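Muconate cycloisomerase (Azorhizobium caulinodans, PDB 3MY9) belongs to the enolase superfamily, pairing an N-terminal alpha+beta capping domain with a TIM-barrel-like domain that holds magnesium. Local coordinates at residues Ser3-Val8 and Pro83-Arg88; Gly33-Val38 and Thr300-Gly305; Glu89-Met94 and Glu103-Val108; Gly304-Ala309 and Ile360-Ala365. All blocks are in the same frame, centred on the assembly; numbering follows the deposited sequence.

In the fold
Interactions 1 and 3 lie within the N-terminal domain, adjoin in sequence and share helix 87-97, their centres about 14 Å apart. Interaction 1 is partly buried, beside a second subunit, and mixes backbone bonding with a charged lysine; interaction 3 is a buried helix pair held by methionine, leucine and valine together with the methylenes of a buried lysine. Interaction 2 joins the two domains: strand 35-44 meets the segment 300-305 through an arginine and a tryptophan that both bond to Glu53. Interaction 4 shares Gly304 and Gly305 with it but is wholly apolar, packing the helix that follows strand 300-301 against the chain ahead of helix 364-370. Their centres lie about 12 Å apart.

Interaction 1 (Ser3-Val8 and Pro83-Arg88); sequences SWDSVV and PIKRVR
Backbones of Ser3-Val8 and Pro83-Arg88 meet in a single bridge at Val7 and Pro83, whose CA atoms are 4.4 Å apart, and Ile84 N donates to Ser6 O at 3.0 Å with an N-H...O angle of 171°. Pro83 opens a type I turn closed by the bond from Arg86 N to Pro83 O, and the turn presents Ile84 and Lys85 to the N-terminal segment. Ile84 fits between Trp4 and Val8: its CB stands at the edge of the indole, 4.0 Å from Trp4 CH2, while its CG1 reaches Val8 CG2 at 3.9 Å. The indole is also held within its own segment, where Ser6 CB lies over one face toward the rim, and Trp4 NE1 is bonded to Asp46 OD1. On the outer side Lys85 leaves its backbone with CG beside its own N (chi1 -71°). Lys85 CD comes 3.1 Å from Trp4 O, and the bend at chi3 (93°) then keeps CE and NZ beside that oxygen. The ammonium end is held less firmly: Lys85 NZ makes a weak bond to Trp4 O and a long salt bridge of 3.7 Å to Asp5 OD2, the two side chains crossing at about a right angle. A weak ion pair links Lys85 to Asp126 of the second subunit, while Arg86 forms a salt bridge with Asp134 there. Together, the isolated bridge and the turn pin the entry to strand 8-21 against the approach to helix 87-97, at an edge of the N-terminal capping domain typical of enolase-superfamily proteins.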
loop_
_atom_site.group_PDB
_atom_site.type_symbol
_atom_site.label_atom_id
_atom_site.label_comp_id
_atom_site.label_asym_id
_atom_site.label_seq_id
_atom_site.Cartn_x
_atom_site.Cartn_y
_atom_site.Cartn_z
ATOM N N SER A 3 -40.149 9.703 -38.358
ATOM C CA SER A 3 -39.644 8.749 -37.328
ATOM C C SER A 3 -39.185 7.465 -38.032
ATOM O O SER A 3 -40.001 6.709 -38.571
ATOM C CB SER A 3 -40.731 8.459 -36.288
ATOM O OG SER A 3 -40.178 8.046 -35.053
ATOM N N TRP A 4 -37.872 7.240 -38.045
ATOM C CA TRP A 4 -37.290 6.107 -38.757
ATOM C C TRP A 4 -37.078 4.920 -37.836
ATOM O O TRP A 4 -36.503 5.075 -36.773
ATOM C CB TRP A 4 -35.942 6.489 -39.337
ATOM C CG TRP A 4 -35.443 5.481 -40.301
ATOM C CD1 TRP A 4 -35.821 5.348 -41.601
ATOM C CD2 TRP A 4 -34.467 4.462 -40.058
ATOM N NE1 TRP A 4 -35.145 4.306 -42.188
ATOM C CE2 TRP A 4 -34.301 3.750 -41.263
ATOM C CE3 TRP A 4 -33.710 4.087 -38.945
ATOM C CZ2 TRP A 4 -33.417 2.683 -41.383
ATOM C CZ3 TRP A 4 -32.838 3.023 -39.065
ATOM C CH2 TRP A 4 -32.690 2.338 -40.269
ATOM N N ASP A 5 -37.557 3.754 -38.260
ATOM C CA ASP A 5 -37.309 2.485 -37.587
ATOM C C ASP A 5 -37.215 1.459 -38.683
ATOM O O ASP A 5 -38.027 1.478 -39.602
ATOM C CB ASP A 5 -38.458 2.119 -36.630
ATOM C CG ASP A 5 -38.021 1.144 -35.515
ATOM O OD1 ASP A 5 -37.629 -0.012 -35.819
ATOM O OD2 ASP A 5 -38.085 1.536 -34.324
ATOM N N SER A 6 -36.224 0.581 -38.611
ATOM C CA SER A 6 -36.102 -0.489 -39.587
ATOM C C SER A 6 -35.174 -1.592 -39.113
ATOM O O SER A 6 -34.341 -1.394 -38.218
ATOM C CB SER A 6 -35.616 0.055 -40.940
ATOM O OG SER A 6 -35.675 -0.947 -41.944
ATOM N N VAL A 7 -35.327 -2.756 -39.731
ATOM C CA VAL A 7 -34.572 -3.936 -39.359
ATOM C C VAL A 7 -33.629 -4.370 -40.469
ATOM O O VAL A 7 -33.849 -4.054 -41.636
ATOM C CB VAL A 7 -35.518 -5.097 -39.015
ATOM C CG1 VAL A 7 -36.238 -4.811 -37.699
ATOM C CG2 VAL A 7 -36.504 -5.340 -40.155
ATOM N N VAL A 8 -32.571 -5.080 -40.094
ATOM C CA VAL A 8 -31.706 -5.734 -41.060
ATOM C C VAL A 8 -32.495 -6.828 -41.784
ATOM O O VAL A 8 -33.200 -7.622 -41.149
ATOM C CB VAL A 8 -30.499 -6.386 -40.393
ATOM C CG1 VAL A 8 -29.780 -7.296 -41.377
ATOM C CG2 VAL A 8 -29.538 -5.314 -39.820
ATOM N N PRO A 83 -32.988 -4.723 -34.873
ATOM C CA PRO A 83 -33.362 -3.322 -35.145
ATOM C C PRO A 83 -32.147 -2.403 -35.241
ATOM O O PRO A 83 -31.351 -2.324 -34.310
ATOM C CB PRO A 83 -34.283 -2.948 -33.970
ATOM C CG PRO A 83 -34.544 -4.267 -33.206
ATOM C CD PRO A 83 -33.383 -5.154 -33.517
ATOM N N ILE A 84 -32.019 -1.709 -36.370
ATOM C CA ILE A 84 -30.807 -0.961 -36.705
ATOM C C ILE A 84 -30.561 0.234 -35.776
ATOM O O ILE A 84 -29.430 0.625 -35.608
ATOM C CB ILE A 84 -30.828 -0.494 -38.189
ATOM C CG1 ILE A 84 -30.813 -1.707 -39.121
ATOM C CG2 ILE A 84 -29.622 0.387 -38.519
ATOM C CD1 ILE A 84 -31.288 -1.383 -40.526
ATOM N N LYS A 85 -31.617 0.809 -35.201
ATOM C CA LYS A 85 -31.494 1.841 -34.158
ATOM C C LYS A 85 -30.935 1.300 -32.848
ATOM O O LYS A 85 -30.567 2.095 -31.992
ATOM C CB LYS A 85 -32.857 2.449 -33.795
ATOM C CG LYS A 85 -33.530 3.350 -34.797
ATOM C CD LYS A 85 -35.087 3.401 -34.530
ATOM C CE LYS A 85 -35.486 4.565 -33.618
ATOM N NZ LYS A 85 -36.906 4.931 -33.621
ATOM N N ARG A 86 -30.878 -0.017 -32.648
ATOM C CA ARG A 86 -30.376 -0.571 -31.365
ATOM C C ARG A 86 -29.011 -1.225 -31.484
ATOM O O ARG A 86 -28.851 -2.404 -31.188
ATOM C CB ARG A 86 -31.359 -1.566 -30.758
ATOM C CG ARG A 86 -32.688 -0.955 -30.441
ATOM C CD ARG A 86 -33.537 -1.885 -29.555
ATOM N NE ARG A 86 -34.798 -1.247 -29.219
ATOM C CZ ARG A 86 -35.465 -1.426 -28.082
ATOM N NH1 ARG A 86 -36.600 -0.773 -27.902
ATOM N NH2 ARG A 86 -35.019 -2.255 -27.124
ATOM N N VAL A 87 -28.025 -0.424 -31.853
ATOM C CA VAL A 87 -26.671 -0.897 -32.065
ATOM C C VAL A 87 -25.996 -1.448 -30.787
ATOM O O VAL A 87 -25.425 -2.541 -30.798
ATOM C CB VAL A 87 -25.823 0.233 -32.667
ATOM C CG1 VAL A 87 -24.415 -0.251 -32.953
ATOM C CG2 VAL A 87 -26.530 0.763 -33.962
ATOM N N ARG A 88 -26.070 -0.691 -29.689
ATOM C CA ARG A 88 -25.469 -1.131 -28.435
ATOM C C ARG A 88 -26.116 -2.410 -27.944
ATOM O O ARG A 88 -25.442 -3.253 -27.362
ATOM C CB ARG A 88 -25.541 -0.060 -27.341
ATOM C CG ARG A 88 -24.414 -0.217 -26.297
ATOM C CD ARG A 88 -24.586 0.706 -25.091
ATOM N NE ARG A 88 -24.756 2.130 -25.436
ATOM C CZ ARG A 88 -23.775 3.007 -25.540
ATOM N NH1 ARG A 88 -22.522 2.627 -25.387
ATOM N NH2 ARG A 88 -24.045 4.276 -25.829
#

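Interaction 2 (Gly33-Val38 and Thr300-Gly305); sequences GSVKRV and TLWEGG
Arg37, buried and set between Trp302 and Gly304, is the tight part of the contact between strand 35-44 and the segment Thr300-Gly305. The arginine's aliphatic chain comes to the indole rim: Arg37 CG is 3.9 Å from Trp302 CZ2, and Arg37 CD lies at the same edge, in the ring plane. A bend at chi3 (59°) carries the guanidinium past the ring toward Gly304, whose CA sits over one guanidinium face, 3.5 Å from Arg37 NH2, the closest approach between the segments. The guanidinium and indole planes stand 69° apart, which is not a parallel stack. Both groups instead converge on one carboxylate: Arg37 NE makes a salt bridge and Trp302 NE1 a hydrogen bond with Glu53 OE2, and Arg37 NH1 pairs with Asp337. Gly304 N lies above one indole face, 3.3 Å from its plane and offset toward the rim. The looser side is at Val35, which is partly exposed and meets the ring edge by one methyl alone, its CG2 4.0 Å from Trp302 CH2. The contact thus sits where strand 35-44, bordered by strands 8-21 and 49-54, faces the link between strand 300-301 and helix 305-316 of the barrel domain.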
loop_
_atom_site.group_PDB
_atom_site.type_symbol
_atom_site.label_atom_id
_atom_site.label_comp_id
_atom_site.label_asym_id
_atom_site.label_seq_id
_atom_site.Cartn_x
_atom_site.Cartn_y
_atom_site.Cartn_z
ATOM N N GLY A 33 2.686 -8.464 -54.325
ATOM C CA GLY A 33 2.114 -8.296 -52.990
ATOM C C GLY A 33 0.596 -8.424 -53.012
ATOM O O GLY A 33 -0.052 -8.115 -54.021
ATOM N N SER A 34 0.024 -8.891 -51.905
ATOM C CA SER A 34 -1.426 -9.042 -51.803
ATOM C C SER A 34 -1.861 -9.089 -50.343
ATOM O O SER A 34 -1.065 -9.415 -49.452
ATOM C CB SER A 34 -1.882 -10.312 -52.531
ATOM O OG SER A 34 -3.119 -10.107 -53.191
ATOM N N VAL A 35 -3.116 -8.726 -50.099
ATOM C CA VAL A 35 -3.721 -8.858 -48.771
ATOM C C VAL A 35 -5.176 -9.244 -48.957
ATOM O O VAL A 35 -5.791 -8.884 -49.962
ATOM C CB VAL A 35 -3.666 -7.551 -47.961
ATOM C CG1 VAL A 35 -2.230 -7.053 -47.825
ATOM C CG2 VAL A 35 -4.565 -6.490 -48.600
ATOM N N LYS A 36 -5.717 -9.984 -47.996
ATOM C CA LYS A 36 -7.115 -10.383 -48.046
ATOM C C LYS A 36 -7.904 -9.595 -46.998
ATOM O O LYS A 36 -7.395 -9.306 -45.912
ATOM C CB LYS A 36 -7.253 -11.894 -47.841
ATOM N N ARG A 37 -9.139 -9.238 -47.344
ATOM C CA ARG A 37 -9.976 -8.384 -46.510
ATOM C C ARG A 37 -11.398 -8.932 -46.441
ATOM O O ARG A 37 -11.931 -9.427 -47.430
ATOM C CB ARG A 37 -10.003 -6.962 -47.083
ATOM C CG ARG A 37 -8.619 -6.299 -47.259
ATOM C CD ARG A 37 -8.666 -5.187 -48.289
ATOM N NE ARG A 37 -9.620 -4.152 -47.913
ATOM C CZ ARG A 37 -10.085 -3.203 -48.724
ATOM N NH1 ARG A 37 -9.690 -3.133 -49.992
ATOM N NH2 ARG A 37 -10.957 -2.310 -48.254
ATOM N N VAL A 38 -12.008 -8.839 -45.265
ATOM C CA VAL A 38 -13.392 -9.271 -45.065
ATOM C C VAL A 38 -14.277 -8.030 -45.077
ATOM O O VAL A 38 -14.146 -7.152 -44.207
ATOM C CB VAL A 38 -13.588 -9.993 -43.703
ATOM C CG1 VAL A 38 -14.830 -10.875 -43.742
ATOM C CG2 VAL A 38 -12.347 -10.808 -43.322
ATOM N N THR A 300 -2.534 2.532 -35.199
ATOM C CA THR A 300 -2.318 2.122 -36.583
ATOM C C THR A 300 -3.653 1.851 -37.284
ATOM O O THR A 300 -4.265 0.832 -37.038
ATOM C CB THR A 300 -1.495 0.823 -36.611
ATOM O OG1 THR A 300 -2.178 -0.177 -35.846
ATOM C CG2 THR A 300 -0.129 1.039 -35.990
ATOM N N LEU A 301 -4.090 2.757 -38.157
ATOM C CA LEU A 301 -5.340 2.592 -38.877
ATOM C C LEU A 301 -5.088 1.769 -40.139
ATOM O O LEU A 301 -4.127 2.013 -40.864
ATOM C CB LEU A 301 -5.956 3.949 -39.256
ATOM C CG LEU A 301 -6.401 4.887 -38.132
ATOM C CD1 LEU A 301 -6.757 6.268 -38.685
ATOM C CD2 LEU A 301 -7.575 4.266 -37.357
ATOM N N TRP A 302 -5.955 0.794 -40.383
ATOM C CA TRP A 302 -5.903 0.000 -41.596
ATOM C C TRP A 302 -6.366 0.883 -42.756
ATOM O O TRP A 302 -7.357 1.604 -42.623
ATOM C CB TRP A 302 -6.790 -1.251 -41.443
ATOM C CG TRP A 302 -7.022 -2.015 -42.711
ATOM C CD1 TRP A 302 -8.227 -2.362 -43.250
ATOM C CD2 TRP A 302 -6.025 -2.522 -43.600
ATOM N NE1 TRP A 302 -8.046 -3.061 -44.412
ATOM C CE2 TRP A 302 -6.703 -3.169 -44.658
ATOM C CE3 TRP A 302 -4.625 -2.492 -43.609
ATOM C CZ2 TRP A 302 -6.030 -3.779 -45.716
ATOM C CZ3 TRP A 302 -3.956 -3.094 -44.657
ATOM C CH2 TRP A 302 -4.658 -3.731 -45.701
ATOM N N GLU A 303 -5.637 0.827 -43.869
ATOM C CA GLU A 303 -5.865 1.707 -45.017
ATOM C C GLU A 303 -7.101 1.313 -45.837
ATOM O O GLU A 303 -7.569 2.101 -46.648
ATOM C CB GLU A 303 -4.613 1.771 -45.936
ATOM C CG GLU A 303 -3.512 2.758 -45.457
ATOM C CD GLU A 303 -2.089 2.411 -45.965
ATOM O OE1 GLU A 303 -1.821 2.527 -47.189
ATOM O OE2 GLU A 303 -1.232 2.037 -45.123
ATOM N N GLY A 304 -7.616 0.102 -45.640
ATOM C CA GLY A 304 -8.856 -0.304 -46.272
ATOM C C GLY A 304 -9.907 0.756 -46.003
ATOM O O GLY A 304 -10.151 1.127 -44.855
ATOM N N GLY A 305 -10.526 1.241 -47.071
ATOM C CA GLY A 305 -11.290 2.476 -47.015
ATOM C C GLY A 305 -12.443 2.462 -46.038
ATOM O O GLY A 305 -12.768 3.493 -45.459
#

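Interaction 3 (Glu89-Met94 and Glu103-Val108); sequences ELMARM and EAKAAV
Met94 and Lys105 bring helices 87-97 and 102-120 together; the axes of the two short segments run nearly antiparallel, at 158°, and approach to 10.6 Å. Met94 CB meets Lys105 CG at 4.1 Å; with CG beside the backbone N (chi1 -60°), the chain then runs toward Val108. There SD touches Val108 CG1 at 3.9 Å, and the bend at chi3 (-65°) places Met94 CE between Val108 and Lys105, 3.9 Å from both Val108 CG1 and Lys105 CB. Met91 approaches Lys105 by another route, its SD 3.9 Å from Lys105 CB and the two side chains crossing at about a right angle. Leu90 adds a branch contact, CD2 lying 3.7 Å from Val108 CG1. The lysine chain, extended beyond CG, passes alongside the last turn of the partner segment, with CE 3.4 Å from Met94 O, and takes its ammonium to a salt bridge with Asp95 and a bond to Leu98 O. Helix 64-79 packs on Met94 and Val108. The contact is therefore divided chemically: thioether and branched carbons meet between the helices, while the buried lysine packs by its methylenes and has its charge answered near the helix-helix connection.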
loop_
_atom_site.group_PDB
_atom_site.type_symbol
_atom_site.label_atom_id
_atom_site.label_comp_id
_atom_site.label_asym_id
_atom_site.label_seq_id
_atom_site.Cartn_x
_atom_site.Cartn_y
_atom_site.Cartn_z
ATOM N N GLU A 89 -27.424 -2.548 -28.163
ATOM C CA GLU A 89 -28.148 -3.752 -27.762
ATOM C C GLU A 89 -27.653 -4.966 -28.545
ATOM O O GLU A 89 -27.516 -6.050 -27.984
ATOM C CB GLU A 89 -29.656 -3.593 -27.977
ATOM C CG GLU A 89 -30.492 -4.787 -27.481
ATOM C CD GLU A 89 -31.973 -4.650 -27.825
ATOM O OE1 GLU A 89 -32.800 -4.457 -26.904
ATOM O OE2 GLU A 89 -32.310 -4.729 -29.028
ATOM N N LEU A 90 -27.442 -4.796 -29.852
ATOM C CA LEU A 90 -26.947 -5.896 -30.694
ATOM C C LEU A 90 -25.517 -6.246 -30.294
ATOM O O LEU A 90 -25.192 -7.420 -30.247
ATOM C CB LEU A 90 -27.000 -5.559 -32.198
ATOM C CG LEU A 90 -26.570 -6.688 -33.172
ATOM C CD1 LEU A 90 -27.574 -7.823 -33.153
ATOM C CD2 LEU A 90 -26.385 -6.177 -34.624
ATOM N N MET A 91 -24.673 -5.246 -30.010
ATOM C CA MET A 91 -23.278 -5.520 -29.599
ATOM C C MET A 91 -23.220 -6.334 -28.315
ATOM O O MET A 91 -22.332 -7.183 -28.164
ATOM C CB MET A 91 -22.451 -4.231 -29.425
ATOM C CG MET A 91 -20.970 -4.470 -28.955
ATOM S SD MET A 91 -19.878 -5.454 -30.064
ATOM C CE MET A 91 -19.643 -4.231 -31.391
ATOM N N ALA A 92 -24.148 -6.068 -27.386
ATOM C CA ALA A 92 -24.244 -6.848 -26.133
ATOM C C ALA A 92 -24.710 -8.269 -26.425
ATOM O O ALA A 92 -24.262 -9.199 -25.771
ATOM C CB ALA A 92 -25.195 -6.183 -25.111
ATOM N N ARG A 93 -25.597 -8.441 -27.402
ATOM C CA ARG A 93 -25.982 -9.800 -27.842
ATOM C C ARG A 93 -24.784 -10.539 -28.470
ATOM O O ARG A 93 -24.526 -11.669 -28.132
ATOM C CB ARG A 93 -27.177 -9.771 -28.799
ATOM N N MET A 94 -24.023 -9.881 -29.341
ATOM C CA MET A 94 -22.893 -10.537 -30.008
ATOM C C MET A 94 -21.784 -10.908 -28.997
ATOM O O MET A 94 -21.166 -11.967 -29.127
ATOM C CB MET A 94 -22.349 -9.672 -31.153
ATOM C CG MET A 94 -23.378 -9.340 -32.280
ATOM S SD MET A 94 -22.690 -8.518 -33.779
ATOM C CE MET A 94 -22.147 -6.988 -33.089
ATOM N N GLU A 103 -13.027 -7.908 -34.203
ATOM C CA GLU A 103 -12.962 -7.394 -35.575
ATOM C C GLU A 103 -14.286 -7.585 -36.307
ATOM O O GLU A 103 -14.850 -6.636 -36.850
ATOM C CB GLU A 103 -11.832 -8.085 -36.354
ATOM C CG GLU A 103 -10.414 -7.701 -35.911
ATOM C CD GLU A 103 -9.886 -8.472 -34.681
ATOM O OE1 GLU A 103 -10.500 -9.501 -34.302
ATOM O OE2 GLU A 103 -8.845 -8.049 -34.106
ATOM N N ALA A 104 -14.781 -8.814 -36.313
ATOM C CA ALA A 104 -16.036 -9.128 -36.986
ATOM C C ALA A 104 -17.234 -8.370 -36.402
ATOM O O ALA A 104 -18.085 -7.876 -37.132
ATOM C CB ALA A 104 -16.289 -10.627 -36.938
ATOM N N LYS A 105 -17.294 -8.279 -35.079
ATOM C CA LYS A 105 -18.360 -7.533 -34.398
ATOM C C LYS A 105 -18.296 -6.051 -34.781
ATOM O O LYS A 105 -19.326 -5.449 -35.075
ATOM C CB LYS A 105 -18.268 -7.694 -32.865
ATOM C CG LYS A 105 -18.458 -9.130 -32.360
ATOM C CD LYS A 105 -17.878 -9.315 -30.968
ATOM C CE LYS A 105 -18.277 -10.648 -30.363
ATOM N NZ LYS A 105 -17.610 -10.834 -29.045
ATOM N N ALA A 106 -17.091 -5.478 -34.784
ATOM C CA ALA A 106 -16.911 -4.061 -35.180
ATOM C C ALA A 106 -17.384 -3.766 -36.623
ATOM O O ALA A 106 -17.885 -2.671 -36.892
ATOM C CB ALA A 106 -15.468 -3.618 -34.989
ATOM N N ALA A 107 -17.265 -4.739 -37.528
ATOM C CA ALA A 107 -17.762 -4.569 -38.909
ATOM C C ALA A 107 -19.281 -4.495 -38.939
ATOM O O ALA A 107 -19.859 -3.760 -39.745
ATOM C CB ALA A 107 -17.271 -5.702 -39.834
ATOM N N VAL A 108 -19.937 -5.261 -38.073
ATOM C CA VAL A 108 -21.392 -5.206 -37.973
ATOM C C VAL A 108 -21.859 -3.846 -37.464
ATOM O O VAL A 108 -22.745 -3.244 -38.053
ATOM C CB VAL A 108 -21.937 -6.297 -37.055
ATOM C CG1 VAL A 108 -23.384 -6.020 -36.709
ATOM C CG2 VAL A 108 -21.799 -7.662 -37.715
#

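Interaction 4 (Gly304-Ala309 and Ile360-Ala365)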
loop_
_atom_site.group_PDB
_atom_site.type_symbol
_atom_site.label_atom_id
_atom_site.label_comp_id
_atom_site.label_asym_id
_atom_site.label_seq_id
_atom_site.Cartn_x
_atom_site.Cartn_y
_atom_site.Cartn_z
ATOM N N GLY A 304 -7.616 0.102 -45.640
ATOM C CA GLY A 304 -8.856 -0.304 -46.272
ATOM C C GLY A 304 -9.907 0.756 -46.003
ATOM O O GLY A 304 -10.151 1.127 -44.855
ATOM N N GLY A 305 -10.526 1.241 -47.071
ATOM C CA GLY A 305 -11.290 2.476 -47.015
ATOM C C GLY A 305 -12.443 2.462 -46.038
ATOM O O GLY A 305 -12.768 3.493 -45.459
ATOM N N ILE A 306 -13.053 1.293 -45.858
ATOM C CA ILE A 306 -14.239 1.156 -45.027
ATOM C C ILE A 306 -13.864 1.226 -43.557
ATOM O O ILE A 306 -14.495 1.947 -42.786
ATOM C CB ILE A 306 -15.002 -0.154 -45.324
ATOM C CG1 ILE A 306 -15.408 -0.211 -46.791
ATOM C CG2 ILE A 306 -16.248 -0.250 -44.445
ATOM C CD1 ILE A 306 -16.008 -1.533 -47.210
ATOM N N ALA A 307 -12.834 0.483 -43.166
ATOM C CA ALA A 307 -12.337 0.515 -41.792
ATOM C C ALA A 307 -11.700 1.867 -41.444
ATOM O O ALA A 307 -11.764 2.330 -40.291
ATOM C CB ALA A 307 -11.319 -0.606 -41.580
ATOM N N LEU A 308 -11.052 2.470 -42.429
ATOM C CA LEU A 308 -10.441 3.776 -42.249
ATOM C C LEU A 308 -11.501 4.849 -42.062
ATOM O O LEU A 308 -11.326 5.747 -41.266
ATOM C CB LEU A 308 -9.584 4.124 -43.455
ATOM C CG LEU A 308 -8.900 5.487 -43.435
ATOM C CD1 LEU A 308 -8.052 5.643 -42.192
ATOM C CD2 LEU A 308 -8.062 5.606 -44.695
ATOM N N ALA A 309 -12.596 4.763 -42.798
ATOM C CA ALA A 309 -13.702 5.728 -42.649
ATOM C C ALA A 309 -14.239 5.643 -41.218
ATOM O O ALA A 309 -14.452 6.649 -40.552
ATOM C CB ALA A 309 -14.821 5.442 -43.677
ATOM N N ILE A 360 -18.726 7.308 -47.375
ATOM C CA ILE A 360 -18.033 6.616 -48.478
ATOM C C ILE A 360 -19.087 5.921 -49.336
ATOM O O ILE A 360 -20.204 5.690 -48.874
ATOM C CB ILE A 360 -17.027 5.547 -47.944
ATOM C CG1 ILE A 360 -17.758 4.358 -47.301
ATOM C CG2 ILE A 360 -16.087 6.148 -46.918
ATOM C CD1 ILE A 360 -16.832 3.322 -46.714
ATOM N N SER A 361 -18.751 5.599 -50.583
ATOM C CA SER A 361 -19.658 4.844 -51.441
ATOM C C SER A 361 -18.965 3.650 -52.084
ATOM O O SER A 361 -17.784 3.718 -52.419
ATOM C CB SER A 361 -20.257 5.750 -52.515
ATOM O OG SER A 361 -19.314 6.730 -52.910
ATOM N N ILE A 362 -19.724 2.568 -52.251
ATOM C CA ILE A 362 -19.238 1.337 -52.865
ATOM C C ILE A 362 -20.281 0.757 -53.805
ATOM O O ILE A 362 -21.352 0.348 -53.359
ATOM C CB ILE A 362 -18.947 0.259 -51.821
ATOM C CG1 ILE A 362 -17.821 0.708 -50.889
ATOM C CG2 ILE A 362 -18.614 -1.066 -52.528
ATOM C CD1 ILE A 362 -17.514 -0.269 -49.802
ATOM N N SER A 363 -19.957 0.717 -55.098
ATOM C CA SER A 363 -20.832 0.122 -56.122
ATOM C C SER A 363 -20.405 -1.314 -56.443
ATOM O O SER A 363 -19.324 -1.758 -56.027
ATOM C CB SER A 363 -20.811 0.969 -57.403
ATOM O OG SER A 363 -19.504 1.059 -57.962
ATOM N N GLU A 364 -21.250 -2.041 -57.179
ATOM C CA GLU A 364 -20.893 -3.389 -57.633
ATOM C C GLU A 364 -19.608 -3.347 -58.462
ATOM O O GLU A 364 -18.709 -4.164 -58.262
ATOM C CB GLU A 364 -22.025 -4.037 -58.449
ATOM C CG GLU A 364 -23.189 -4.569 -57.603
ATOM C CD GLU A 364 -22.790 -5.726 -56.687
ATOM O OE1 GLU A 364 -22.547 -6.845 -57.195
ATOM O OE2 GLU A 364 -22.729 -5.510 -55.457
ATOM N N ALA A 365 -19.523 -2.381 -59.373
ATOM C CA ALA A 365 -18.356 -2.237 -60.239
ATOM C C ALA A 365 -17.100 -1.918 -59.445
ATOM O O ALA A 365 -16.068 -2.562 -59.637
ATOM C CB ALA A 365 -18.601 -1.162 -61.287
#
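The start of helix 305-316, which follows strand 300-301 in the barrel domain, packs on the extended chain leading into helix 364-370; three isoleucines and an alanine make the contact. Gly304 takes the N-cap position of the first helix, and bonds from Leu308 N to Gly304 O and from Ala309 N to Gly305 O confirm the helical turn that points Ala309 at the partner and lets the outer carbons of Ile306 reach it. Ile360 serves both residues with different branches. Its CG1 lies between the backbone N and the carbonyl carbon (chi1 69°), directing CD1 to Ile306, where it is 3.8 Å from Ile306 CG1 and equally near Ile306 CA. The other branch, Ile360 CG2, meets Ala309 CB at 3.6 Å. Ile362 reaches the same isoleucine from further along the chain: its CD1 is 3.7 Å from Ile306 CG1. Ile306 crosses each of the two partner isoleucines at about a right angle, and by these distances both partners touch it through CD1. Trp51 of strand 49-54 touches both Ile306 and Ile362, bringing the N-terminal domain to this cluster. No hydrogen bond or salt bridge links the two segments, which is consistent with a contact governed by aliphatic shape and the burial of carbon.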